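Local coordinates for protein beta-ketothiolase BktB (Ralstonia eutropha, PDB 4NZS) that condenses acetyl-CoA with propionyl-CoA or a second acetyl-CoA to form 3-oxoacyl-CoA for polyhydroxyalkanoate production, at residues G24-K28 against F219-E223. Residues are numbered along the deposited sequence; the frame is centred on the assembly and turned at random.
Sequences GGSLK and FDTDE
A type I beta turn from Gly-25 to Lys-28 is held at Ser-26 by the carboxylate of Glu-223. The two carboxylate oxygens share the work. OE2 of Glu-223 accepts the backbone N-H of Ser-26 through its syn lone pair. N of Ser-26 lies 3.1 Å from OE2 of Glu-223, and the bond is nearly straight at 170°. OE1 of Glu-223 takes the hydroxyl OG of Ser-26, also at 3.1 Å. OG meets OE1 on the syn side but 29° out of the carboxylate plane. Ser-26 thus offers both its N-H and its hydroxyl to one carboxylate. The first torsion of Ser-26 (chi1 -76°) sets OG beside its own backbone N, which permits this two-point grip. OE2 also accepts Thr-22 N, at the end of strand 10-22, so two backbone N-H groups share that oxygen.

The contact joins two loops of the thiolase N-terminal domain, away from the probable active site. Loop 24-28 follows a strand of the large mixed sheet and leads to helix 32-47. Segment 219-223 leaves the small antiparallel hairpin of strands 208-210 and 217-219.

Phe-219 supplies the apolar half. CB of Ser-26 lies over one face of its ring, 3.9 Å from CD1. Leu-27 meets the CD2-CE2 side of the ring, its side chain crossing that of Phe-219 at about a right angle. CD2 of Leu-27 is 3.9 Å from CD2 of Phe-219, and CD1 of Leu-27 is 4.0 Å from CE2 of Phe-219. The side chains of Leu-27 and Phe-219 also touch Val-208 on the partner strand of the hairpin. At the last residue of the turn, Lys-28 makes a cation-pi contact with Trp-137 of a neighbouring subunit.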
ATOM      1  N   GLY A  24      12.053  16.522  -4.548  1.00 42.00           N
ATOM      2  CA  GLY A  24      12.343  16.048  -3.238  1.00 43.93           C
ATOM      3  C   GLY A  24      13.345  16.909  -2.572  1.00 38.92           C
ATOM      4  O   GLY A  24      14.081  16.453  -1.710  1.00 42.39           O
ATOM      5  N   GLY A  25      13.357  18.154  -2.987  1.00 36.18           N
ATOM      6  CA  GLY A  25      14.206  19.139  -2.392  1.00 36.75           C
ATOM      7  C   GLY A  25      13.445  19.917  -1.338  1.00 40.54           C
ATOM      8  O   GLY A  25      12.828  19.324  -0.447  1.00 40.86           O
ATOM      9  N   SER A  26      13.502  21.243  -1.450  1.00 41.89           N
ATOM     10  CA  SER A  26      13.049  22.154  -0.413  1.00 45.74           C
ATOM     11  C   SER A  26      11.555  22.376  -0.423  1.00 47.68           C
ATOM     12  O   SER A  26      11.035  23.033   0.481  1.00 48.69           O
ATOM     13  CB  SER A  26      13.725  23.526  -0.563  1.00 48.54           C
ATOM     14  OG  SER A  26      15.071  23.501  -0.118  1.00 57.12           O
ATOM     15  N   LEU A  27      10.849  21.872  -1.429  1.00 45.85           N
ATOM     16  CA  LEU A  27       9.388  22.020  -1.415  1.00 44.49           C
ATOM     17  C   LEU A  27       8.638  20.698  -1.104  1.00 41.00           C
ATOM     18  O   LEU A  27       7.385  20.649  -1.055  1.00 36.89           O
ATOM     19  CB  LEU A  27       8.935  22.692  -2.709  1.00 43.59           C
ATOM     20  CG  LEU A  27       9.126  24.227  -2.737  1.00 42.59           C
ATOM     21  CD1 LEU A  27       8.481  24.858  -3.965  1.00 38.50           C
ATOM     22  CD2 LEU A  27       8.619  24.926  -1.455  1.00 41.36           C
ATOM     23  N   LYS A  28       9.455  19.676  -0.855  1.00 37.83           N
ATOM     24  CA  LYS A  28       9.075  18.316  -0.530  1.00 41.15           C
ATOM     25  C   LYS A  28       7.814  18.245   0.346  1.00 44.28           C
ATOM     26  O   LYS A  28       6.861  17.513   0.048  1.00 48.23           O
ATOM     27  CB  LYS A  28      10.254  17.715   0.232  1.00 44.91           C
ATOM     28  CG  LYS A  28      10.415  16.232   0.131  1.00 52.44           C
ATOM     29  CD  LYS A  28      11.544  15.705   1.038  1.00 55.59           C
ATOM     30  CE  LYS A  28      12.087  14.393   0.409  1.00 60.86           C
ATOM     31  NZ  LYS A  28      13.140  13.590   1.108  1.00 53.65           N
ATOM     32  N   PHE A 219      12.244  29.588   1.719  1.00 47.07           N
ATOM     33  CA  PHE A 219      12.626  29.270   0.380  1.00 47.52           C
ATOM     34  C   PHE A 219      12.189  30.364  -0.603  1.00 51.16           C
ATOM     35  O   PHE A 219      10.978  30.683  -0.775  1.00 58.79           O
ATOM     36  CB  PHE A 219      12.087  27.886  -0.018  1.00 47.38           C
ATOM     37  CG  PHE A 219      12.476  27.484  -1.414  1.00 50.70           C
ATOM     38  CD1 PHE A 219      13.820  27.282  -1.739  1.00 53.14           C
ATOM     39  CD2 PHE A 219      11.516  27.365  -2.421  1.00 49.40           C
ATOM     40  CE1 PHE A 219      14.191  26.946  -3.034  1.00 50.87           C
ATOM     41  CE2 PHE A 219      11.884  27.025  -3.719  1.00 47.61           C
ATOM     42  CZ  PHE A 219      13.219  26.827  -4.020  1.00 51.59           C
ATOM     43  N   ASP A 220      13.199  31.017  -1.165  1.00 49.19           N
ATOM     44  CA  ASP A 220      12.998  32.081  -2.131  1.00 50.64           C
ATOM     45  C   ASP A 220      13.793  31.977  -3.429  1.00 47.96           C
ATOM     46  O   ASP A 220      13.570  32.751  -4.334  1.00 49.28           O
ATOM     47  CB  ASP A 220      13.350  33.407  -1.480  1.00 56.39           C
ATOM     48  CG  ASP A 220      14.775  33.441  -0.979  1.00 56.38           C
ATOM     49  OD1 ASP A 220      15.508  32.468  -1.207  1.00 67.75           O
ATOM     50  OD2 ASP A 220      15.165  34.436  -0.354  1.00 56.59           O
ATOM     51  N   THR A 221      14.741  31.062  -3.509  1.00 46.60           N
ATOM     52  CA  THR A 221      15.662  31.069  -4.624  1.00 44.98           C
ATOM     53  C   THR A 221      15.538  29.805  -5.435  1.00 44.64           C
ATOM     54  O   THR A 221      15.668  28.727  -4.892  1.00 51.57           O
ATOM     55  CB  THR A 221      17.094  31.250  -4.120  1.00 47.74           C
ATOM     56  OG1 THR A 221      17.941  31.623  -5.203  1.00 45.09           O
ATOM     57  CG2 THR A 221      17.607  29.976  -3.480  1.00 52.05           C
ATOM     58  N   ASP A 222      15.332  29.929  -6.739  1.00 41.27           N
ATOM     59  CA  ASP A 222      15.087  28.747  -7.532  1.00 38.94           C
ATOM     60  C   ASP A 222      16.337  27.912  -7.469  1.00 37.81           C
ATOM     61  O   ASP A 222      17.371  28.328  -7.917  1.00 31.46           O
ATOM     62  CB  ASP A 222      14.826  29.138  -8.974  1.00 40.01           C
ATOM     63  CG  ASP A 222      13.664  30.080  -9.119  1.00 46.56           C
ATOM     64  OD1 ASP A 222      12.544  29.732  -8.734  1.00 40.87           O
ATOM     65  OD2 ASP A 222      13.859  31.178  -9.638  1.00 53.80           O
ATOM     66  N   GLU A 223      16.189  26.698  -6.955  1.00 41.64           N
ATOM     67  CA  GLU A 223      17.306  25.834  -6.599  1.00 46.15           C
ATOM     68  C   GLU A 223      17.786  24.827  -7.639  1.00 44.73           C
ATOM     69  O   GLU A 223      18.803  24.198  -7.441  1.00 41.32           O
ATOM     70  CB  GLU A 223      17.000  25.103  -5.289  1.00 48.15           C
ATOM     71  CG  GLU A 223      15.605  24.506  -5.201  1.00 50.40           C
ATOM     72  CD  GLU A 223      15.398  23.645  -3.968  1.00 51.93           C
ATOM     73  OE1 GLU A 223      16.118  23.820  -2.976  1.00 47.12           O
ATOM     74  OE2 GLU A 223      14.508  22.786  -3.993  1.00 49.14           O
TER